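Local structure of FAD:protein FMN transferase (6NXI) at residues Val237-Ile242 / Gly248-Asn253; Gly93-Thr98 / Leu271-Met276. The protein probably transfers the FMN part of FAD, with magnesium as cofactor, to a threonine hydroxyl of a target flavoprotein, releasing AMP. All coordinates share one frame; numbering follows the deposited sequence.

Overall arrangement
Following the chain from the N terminus, the first segment met is 93-98, in the loop between helix 75-90 and helix 100-105. Its partner, 271-276, lies on helix 265-278, so contact 2 closes a long loop of 172 residues. Contact 1 falls within that loop. It joins 237-242 to 248-253, with five residues between them, in the long connection between strands 220-225 and 255-262. The two contacts do not cross. They meet where Asn253 ND2 is probably hydrogen-bonded to Met276 O and where Ile242 and Ile251 pack on Met276. Both touch FAD, and they tie the loops 91-99 and 226-254 to helix 265-278.

Contact 1: residues Val237-Ile242 / Gly248-Asn253; sequences VRYSHI and GRPINN. With FAD (flavin-adenine dinucleotide), chain B.
Ile242 and Ile251 join the two segments through one straight backbone hydrogen bond. Ile251 N donates to Ile242 O at 2.9 Å, with 162° at the hydrogen, and the donor lies in the carbonyl plane. The same oxygen also takes a CA-H...O contact from Pro250. Ile242 CG2 meets Ile251 CD1 at 3.7 Å; Ile251 has a second conformer, so this detail is provisional. Pro250 sets its CB and CG against Ser240 O. Nearby, Tyr239 OH is hydrogen-bonded to Trp106 O.

Three waters bridge the segments elsewhere. One donates to both Arg238 O and Pro250 O. Another donates to Ile251 O at 2.8 Å and is hydrogen-bonded to Ser240 OG. That hydroxyl sits between its backbone N and carbonyl carbon (chi1 83°) and also accepts from Ile242 N at 3.3 Å, which makes an ST turn.

Arg238 bends at chi2 (-75°) and brings its guanidinium to the end of 248-253. NH1 reaches Asn253 O at 2.7 Å, at the guanidinium edge, but the bond is weak because of its angle. The third water accepts from Arg238 NH1 and from Asn253 N. It lies 3.1 Å from Ile251 O, to which it can donate, though other acceptors compete for its protons. Asn252 OD1 lies over one face of the guanidinium, 3.4 Å from Arg238 NH1 and not hydrogen-bonded to it. The two planes stand nearly perpendicular.

At the ligand end, His241 ND1 is hydrogen-bonded to O3B of the FAD ribose at 2.7 Å. O3B lies at the ring edge, in its plane. Ile242 CG1 lies over one face of that ring. One well-aligned direct bond, one weak one and three bridging waters join the segments, so much of the polar pairing depends on solvent; His241, beside them, binds the FAD ribose.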
loop_
_atom_site.group_PDB
_atom_site.type_symbol
_atom_site.label_atom_id
_atom_site.label_comp_id
_atom_site.label_asym_id
_atom_site.label_seq_id
_atom_site.Cartn_x
_atom_site.Cartn_y
_atom_site.Cartn_z
ATOM N N VAL A 237 -9.830 13.600 18.854
ATOM C CA VAL A 237 -8.547 12.892 18.663
ATOM C C VAL A 237 -8.632 12.164 17.324
ATOM O O VAL A 237 -9.663 11.497 17.036
ATOM C CB VAL A 237 -8.267 11.923 19.818
ATOM C CG1 VAL A 237 -7.038 11.063 19.519
ATOM C CG2 VAL A 237 -8.147 12.677 21.132
ATOM N N ARG A 238 -7.566 12.246 16.535
ATOM C CA ARG A 238 -7.514 11.549 15.238
ATOM C C ARG A 238 -7.227 10.076 15.498
ATOM O O ARG A 238 -6.242 9.765 16.226
ATOM C CB ARG A 238 -6.426 12.158 14.357
ATOM C CG ARG A 238 -6.721 13.600 13.970
ATOM C CD ARG A 238 -7.792 13.737 12.908
ATOM N NE ARG A 238 -8.052 15.164 12.716
ATOM C CZ ARG A 238 -7.193 16.051 12.179
ATOM N NH1 ARG A 238 -6.003 15.684 11.725
ATOM N NH2 ARG A 238 -7.541 17.327 12.094
ATOM N N TYR A 239 -8.023 9.226 14.891
ATOM C CA TYR A 239 -7.908 7.756 15.030
ATOM C C TYR A 239 -8.018 7.143 13.638
ATOM O O TYR A 239 -9.012 7.299 12.944
ATOM C CB TYR A 239 -8.942 7.201 16.013
ATOM C CG TYR A 239 -8.934 5.704 16.178
ATOM C CD1 TYR A 239 -7.899 5.066 16.852
ATOM C CD2 TYR A 239 -9.909 4.906 15.601
ATOM C CE1 TYR A 239 -7.876 3.688 17.024
ATOM C CE2 TYR A 239 -9.893 3.528 15.742
ATOM C CZ TYR A 239 -8.869 2.908 16.453
ATOM O OH TYR A 239 -8.857 1.535 16.576
ATOM N N SER A 240 -6.937 6.547 13.206
ATOM C CA SER A 240 -6.851 5.853 11.905
ATOM C C SER A 240 -5.748 4.821 12.002
ATOM O O SER A 240 -4.972 4.831 12.981
ATOM C CB SER A 240 -6.597 6.789 10.768
ATOM O OG SER A 240 -5.197 7.100 10.617
ATOM N N HIS A 241 -5.712 3.954 10.991
ATOM C CA HIS A 241 -4.731 2.845 10.925
ATOM C C HIS A 241 -3.338 3.303 10.497
ATOM O O HIS A 241 -2.449 2.468 10.567
ATOM C CB HIS A 241 -5.222 1.773 9.967
ATOM C CG HIS A 241 -5.354 2.244 8.562
ATOM N ND1 HIS A 241 -4.921 1.482 7.525
ATOM C CD2 HIS A 241 -5.922 3.353 8.015
ATOM C CE1 HIS A 241 -5.194 2.109 6.389
ATOM N NE2 HIS A 241 -5.797 3.262 6.652
ATOM N N ILE A 242 -3.152 4.568 10.105
ATOM C CA ILE A 242 -1.814 5.080 9.688
ATOM C C ILE A 242 -1.128 5.669 10.904
ATOM O O ILE A 242 -1.638 6.626 11.492
ATOM C CB ILE A 242 -1.969 6.049 8.500
ATOM C CG1 ILE A 242 -2.496 5.292 7.268
ATOM C CG2 ILE A 242 -0.652 6.723 8.191
ATOM C CD1 ILE A 242 -2.958 6.227 6.164
ATOM N N GLY A 248 4.275 7.272 17.766
ATOM C CA GLY A 248 3.706 5.984 18.161
ATOM C C GLY A 248 2.192 6.008 18.101
ATOM O O GLY A 248 1.569 4.978 18.425
ATOM N N ARG A 249 1.609 7.109 17.630
ATOM C CA ARG A 249 0.143 7.269 17.573
ATOM C C ARG A 249 -0.364 7.423 16.147
ATOM O O ARG A 249 0.359 7.833 15.239
ATOM C CB ARG A 249 -0.274 8.505 18.367
ATOM C CG ARG A 249 0.188 8.515 19.818
ATOM C CD ARG A 249 -0.185 9.835 20.487
ATOM N NE ARG A 249 0.253 9.823 21.883
ATOM C CZ ARG A 249 -0.462 9.348 22.889
ATOM N NH1 ARG A 249 -1.674 8.873 22.679
ATOM N NH2 ARG A 249 0.036 9.357 24.111
ATOM N N PRO A 250 -1.669 7.209 15.929
ATOM C CA PRO A 250 -2.275 7.607 14.664
ATOM C C PRO A 250 -1.883 9.019 14.225
ATOM O O PRO A 250 -1.811 9.965 15.011
ATOM C CB PRO A 250 -3.758 7.427 14.907
ATOM C CG PRO A 250 -3.828 6.303 15.922
ATOM C CD PRO A 250 -2.636 6.546 16.823
ATOM N N ILE A 251 -1.667 9.159 12.918
ATOM C CA ILE A 251 -1.243 10.462 12.356
ATOM C C ILE A 251 -2.269 11.521 12.716
ATOM O O ILE A 251 -3.476 11.236 12.755
ATOM C CB ILE A 251 -0.965 10.407 10.847
ATOM C CG1 ILE A 251 -2.152 9.880 10.034
ATOM C CG2 ILE A 251 0.311 9.629 10.618
ATOM C CD1 ILE A 251 -2.018 10.158 8.547
ATOM N N ASN A 252 -1.737 12.685 13.001
ATOM C CA ASN A 252 -2.503 13.893 13.344
ATOM C C ASN A 252 -1.889 14.990 12.486
ATOM O O ASN A 252 -0.906 15.663 12.949
ATOM C CB ASN A 252 -2.377 14.134 14.839
ATOM C CG ASN A 252 -3.144 15.360 15.252
ATOM O OD1 ASN A 252 -4.078 15.756 14.563
ATOM N ND2 ASN A 252 -2.727 15.968 16.351
ATOM N N ASN A 253 -2.319 15.082 11.241
ATOM C CA ASN A 253 -1.878 16.153 10.334
ATOM C C ASN A 253 -3.078 16.533 9.469
ATOM O O ASN A 253 -4.147 15.994 9.748
ATOM C CB ASN A 253 -0.572 15.835 9.618
ATOM C CG ASN A 253 -0.684 14.744 8.581
ATOM O OD1 ASN A 253 -1.789 14.455 8.110
ATOM N ND2 ASN A 253 0.460 14.176 8.209
HETATM P PA FAD B . -2.082 1.810 3.575
HETATM O O1A FAD B . -2.495 3.224 3.776
HETATM O O2A FAD B . -1.510 1.389 2.280
HETATM O O5B FAD B . -1.071 1.367 4.730
HETATM C C5B FAD B . -1.635 1.378 6.069
HETATM C C4B FAD B . -1.307 0.104 6.808
HETATM O O4B FAD B . 0.121 -0.083 6.964
HETATM C C3B FAD B . -1.886 0.104 8.222
HETATM O O3B FAD B . -3.177 -0.507 8.216
HETATM C C2B FAD B . -0.837 -0.670 9.028
HETATM O O2B FAD B . -1.020 -2.062 8.897
HETATM C C1B FAD B . 0.456 -0.252 8.339
HETATM N N9A FAD B . 1.064 0.978 8.797
HETATM C C8A FAD B . 0.498 2.006 9.565
HETATM N N7A FAD B . 1.308 3.032 9.673
HETATM C C5A FAD B . 2.468 2.680 9.012
HETATM C C6A FAD B . 3.683 3.356 8.823
HETATM N N6A FAD B . 3.927 4.611 9.241
HETATM N N1A FAD B . 4.607 2.728 8.067
HETATM C C2A FAD B . 4.352 1.478 7.632
HETATM N N3A FAD B . 3.238 0.744 7.746
HETATM C C4A FAD B . 2.326 1.416 8.469
HETATM N N1 FAD B . -6.705 -7.748 6.853
HETATM C C2 FAD B . -7.521 -8.637 7.521
HETATM O O2 FAD B . -8.478 -8.216 8.208
HETATM N N3 FAD B . -7.339 -9.980 7.434
HETATM C C4 FAD B . -6.324 -10.536 6.700
HETATM O O4 FAD B . -6.168 -11.749 6.667
HETATM C C4X FAD B . -5.438 -9.644 6.008
HETATM N N5 FAD B . -4.443 -10.148 5.307
HETATM C C5X FAD B . -3.600 -9.274 4.660
HETATM C C6 FAD B . -2.515 -9.790 3.923
HETATM C C7 FAD B . -1.624 -8.987 3.242
HETATM C C7M FAD B . -0.485 -9.610 2.467
HETATM C C8 FAD B . -1.824 -7.586 3.274
HETATM C C8M FAD B . -0.884 -6.646 2.566
HETATM C C9 FAD B . -2.894 -7.060 4.006
HETATM C C9A FAD B . -3.800 -7.877 4.697
HETATM N N10 FAD B . -4.864 -7.382 5.459
HETATM C C10 FAD B . -5.716 -8.237 6.136
HETATM C "C1'" FAD B . -5.150 -5.930 5.474
HETATM C "C2'" FAD B . -4.251 -5.129 6.345
HETATM O "O2'" FAD B . -4.412 -5.503 7.710
HETATM C "C3'" FAD B . -4.602 -3.639 6.194
HETATM O "O3'" FAD B . -5.912 -3.348 6.627
HETATM C "C4'" FAD B . -4.549 -3.124 4.768
HETATM O "O4'" FAD B . -3.437 -3.705 4.105
HETATM C "C5'" FAD B . -4.543 -1.609 4.716
HETATM O "O5'" FAD B . -4.282 -1.211 3.348
HETATM P P FAD B . -4.498 0.299 2.929
HETATM O O1P FAD B . -5.758 0.828 3.448
HETATM O O2P FAD B . -4.141 0.268 1.459
HETATM O O3P FAD B . -3.354 0.932 3.832
HETATM O O HOH W 1 -3.674 10.391 16.975
HETATM O O HOH W 2 -4.654 13.200 10.713
HETATM O O HOH W 3 -5.320 9.229 12.145
#

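Contact 2: residues Gly93-Thr98 / Leu271-Met276; sequences GALDVT and LATGLM. With MG (magnesium ion), chain C; FAD (flavin-adenine dinucleotide), chain B.
Leu95 and Gly274 bring the loop 93-98 against the helix 271-276, with their CA atoms 4.5 Å apart and no hydrogen bond between the segments. The helix runs regularly here, with Leu275 N bonded to Leu271 O. Gly274 has no CB to stand against Leu95 CB, which comes to 4.0 Å from Gly274 CA. Leu95 CG is anti to the backbone N (chi1 -166°), which turns its end toward the helix. CD1 packs against the backbone at Gly274 N and rests 3.9 Å from Thr273 CB. Ala94 CB packs against Gly274 O. The touching residues are all buried.

The loop and helix 265-278 form part of the FAD and magnesium site of this ApbE-family flavin transferase. The loop reads the adenine of FAD with its backbone, at the edge that carries N1A and N6A. FAD N6A donates to Ala94 O at 3.1 Å, nearly straight at 170°. Asp96 N donates to FAD N1A at 3.0 Å. Leu95, between these two residues, sets its CD1 near N1A as well as near the helix. Asp96 forms an Asx turn: its OD1 accepts from Thr98 N and from Thr98 OG1, both on the same face of the carboxylate. Thr98 OG1 is also hydrogen-bonded to Gly131 N.

Across the contact, Thr273 OG1 binds magnesium at 2.3 Å, and the same ion holds FAD O2A at 2.4 Å. Asp269 O and Thr155 O also bind this ion. Thr273 OG1 is hydrogen-bonded to Ser225 OG too. A second magnesium, bound by Glu184 and Asp269, lies about 5 Å from the Thr273 side chain.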
loop_
_atom_site.group_PDB
_atom_site.type_symbol
_atom_site.label_atom_id
_atom_site.label_comp_id
_atom_site.label_asym_id
_atom_site.label_seq_id
_atom_site.Cartn_x
_atom_site.Cartn_y
_atom_site.Cartn_z
ATOM N N GLY A 93 12.042 8.280 7.322
ATOM C CA GLY A 93 11.603 7.441 8.465
ATOM C C GLY A 93 10.091 7.299 8.601
ATOM O O GLY A 93 9.638 6.556 9.511
ATOM N N ALA A 94 9.331 8.021 7.793
ATOM C CA ALA A 94 7.851 8.058 7.891
ATOM C C ALA A 94 7.251 6.667 7.606
ATOM O O ALA A 94 6.346 6.246 8.314
ATOM C CB ALA A 94 7.306 9.105 6.951
ATOM N N LEU A 95 7.662 6.020 6.518
ATOM C CA LEU A 95 7.215 4.650 6.233
ATOM C C LEU A 95 8.111 3.699 6.990
ATOM O O LEU A 95 9.321 3.637 6.691
ATOM C CB LEU A 95 7.266 4.337 4.744
ATOM C CG LEU A 95 6.489 3.076 4.392
ATOM C CD1 LEU A 95 4.992 3.370 4.369
ATOM C CD2 LEU A 95 6.932 2.467 3.058
ATOM N N ASP A 96 7.569 3.021 7.987
ATOM C CA ASP A 96 8.395 2.147 8.855
ATOM C C ASP A 96 7.604 0.877 9.110
ATOM O O ASP A 96 6.783 0.865 9.960
ATOM C CB ASP A 96 8.838 2.867 10.132
ATOM C CG ASP A 96 9.870 2.051 10.919
ATOM O OD1 ASP A 96 9.930 0.815 10.715
ATOM O OD2 ASP A 96 10.616 2.676 11.727
ATOM N N VAL A 97 7.887 -0.182 8.372
ATOM C CA VAL A 97 7.154 -1.469 8.502
ATOM C C VAL A 97 7.418 -2.126 9.868
ATOM O O VAL A 97 6.723 -3.103 10.167
ATOM C CB VAL A 97 7.476 -2.393 7.324
ATOM C CG1 VAL A 97 6.912 -1.796 6.047
ATOM C CG2 VAL A 97 8.971 -2.708 7.228
ATOM N N THR A 98 8.327 -1.613 10.711
ATOM C CA THR A 98 8.497 -2.197 12.077
ATOM C C THR A 98 7.507 -1.546 13.050
ATOM O O THR A 98 7.585 -1.850 14.238
ATOM C CB THR A 98 9.916 -2.059 12.624
ATOM O OG1 THR A 98 10.152 -0.689 12.939
ATOM C CG2 THR A 98 10.913 -2.579 11.621
ATOM N N LEU A 271 4.765 4.563 -1.088
ATOM C CA LEU A 271 4.924 6.035 -1.192
ATOM C C LEU A 271 3.687 6.764 -0.701
ATOM O O LEU A 271 3.842 7.750 0.064
ATOM C CB LEU A 271 5.245 6.421 -2.630
ATOM C CG LEU A 271 6.714 6.223 -2.986
ATOM C CD1 LEU A 271 6.894 6.450 -4.464
ATOM C CD2 LEU A 271 7.636 7.137 -2.203
ATOM N N ALA A 272 2.508 6.275 -1.063
ATOM C CA ALA A 272 1.286 7.007 -0.701
ATOM C C ALA A 272 1.211 7.083 0.833
ATOM O O ALA A 272 0.895 8.164 1.364
ATOM C CB ALA A 272 0.095 6.327 -1.322
ATOM N N THR A 273 1.478 5.971 1.529
ATOM C CA THR A 273 1.357 5.973 3.009
ATOM C C THR A 273 2.490 6.855 3.574
ATOM O O THR A 273 2.277 7.648 4.516
ATOM C CB THR A 273 1.384 4.539 3.556
ATOM O OG1 THR A 273 0.400 3.702 2.890
ATOM C CG2 THR A 273 1.139 4.577 5.051
ATOM N N GLY A 274 3.718 6.664 3.083
ATOM C CA GLY A 274 4.878 7.389 3.588
ATOM C C GLY A 274 4.728 8.876 3.435
ATOM O O GLY A 274 4.936 9.614 4.430
ATOM N N LEU A 275 4.315 9.338 2.258
ATOM C CA LEU A 275 4.150 10.785 2.032
ATOM C C LEU A 275 3.000 11.316 2.920
ATOM O O LEU A 275 3.118 12.438 3.473
ATOM C CB LEU A 275 3.944 11.066 0.547
ATOM C CG LEU A 275 5.088 10.655 -0.373
ATOM C CD1 LEU A 275 4.726 10.998 -1.811
ATOM C CD2 LEU A 275 6.405 11.327 -0.017
ATOM N N MET A 276 1.936 10.547 3.124
ATOM C CA MET A 276 0.830 10.960 4.039
ATOM C C MET A 276 1.366 11.246 5.457
ATOM O O MET A 276 1.020 12.282 6.047
ATOM C CB MET A 276 -0.265 9.906 4.070
ATOM C CG MET A 276 -1.411 10.287 4.955
ATOM S SD MET A 276 -2.944 9.649 4.185
ATOM C CE MET A 276 -4.049 10.194 5.483
HETATM MG MG MG C . 0.657 1.883 1.435
HETATM P PA FAD B . -2.082 1.810 3.575
HETATM O O1A FAD B . -2.495 3.224 3.776
HETATM O O2A FAD B . -1.510 1.389 2.280
HETATM O O5B FAD B . -1.071 1.367 4.730
HETATM C C5B FAD B . -1.635 1.378 6.069
HETATM C C4B FAD B . -1.307 0.104 6.808
HETATM O O4B FAD B . 0.121 -0.083 6.964
HETATM C C3B FAD B . -1.886 0.104 8.222
HETATM O O3B FAD B . -3.177 -0.507 8.216
HETATM C C2B FAD B . -0.837 -0.670 9.028
HETATM O O2B FAD B . -1.020 -2.062 8.897
HETATM C C1B FAD B . 0.456 -0.252 8.339
HETATM N N9A FAD B . 1.064 0.978 8.797
HETATM C C8A FAD B . 0.498 2.006 9.565
HETATM N N7A FAD B . 1.308 3.032 9.673
HETATM C C5A FAD B . 2.468 2.680 9.012
HETATM C C6A FAD B . 3.683 3.356 8.823
HETATM N N6A FAD B . 3.927 4.611 9.241
HETATM N N1A FAD B . 4.607 2.728 8.067
HETATM C C2A FAD B . 4.352 1.478 7.632
HETATM N N3A FAD B . 3.238 0.744 7.746
HETATM C C4A FAD B . 2.326 1.416 8.469
HETATM N N1 FAD B . -6.705 -7.748 6.853
HETATM C C2 FAD B . -7.521 -8.637 7.521
HETATM O O2 FAD B . -8.478 -8.216 8.208
HETATM N N3 FAD B . -7.339 -9.980 7.434
HETATM C C4 FAD B . -6.324 -10.536 6.700
HETATM O O4 FAD B . -6.168 -11.749 6.667
HETATM C C4X FAD B . -5.438 -9.644 6.008
HETATM N N5 FAD B . -4.443 -10.148 5.307
HETATM C C5X FAD B . -3.600 -9.274 4.660
HETATM C C6 FAD B . -2.515 -9.790 3.923
HETATM C C7 FAD B . -1.624 -8.987 3.242
HETATM C C7M FAD B . -0.485 -9.610 2.467
HETATM C C8 FAD B . -1.824 -7.586 3.274
HETATM C C8M FAD B . -0.884 -6.646 2.566
HETATM C C9 FAD B . -2.894 -7.060 4.006
HETATM C C9A FAD B . -3.800 -7.877 4.697
HETATM N N10 FAD B . -4.864 -7.382 5.459
HETATM C C10 FAD B . -5.716 -8.237 6.136
HETATM C "C1'" FAD B . -5.150 -5.930 5.474
HETATM C "C2'" FAD B . -4.251 -5.129 6.345
HETATM O "O2'" FAD B . -4.412 -5.503 7.710
HETATM C "C3'" FAD B . -4.602 -3.639 6.194
HETATM O "O3'" FAD B . -5.912 -3.348 6.627
HETATM C "C4'" FAD B . -4.549 -3.124 4.768
HETATM O "O4'" FAD B . -3.437 -3.705 4.105
HETATM C "C5'" FAD B . -4.543 -1.609 4.716
HETATM O "O5'" FAD B . -4.282 -1.211 3.348
HETATM P P FAD B . -4.498 0.299 2.929
HETATM O O1P FAD B . -5.758 0.828 3.448
HETATM O O2P FAD B . -4.141 0.268 1.459
HETATM O O3P FAD B . -3.354 0.932 3.832
#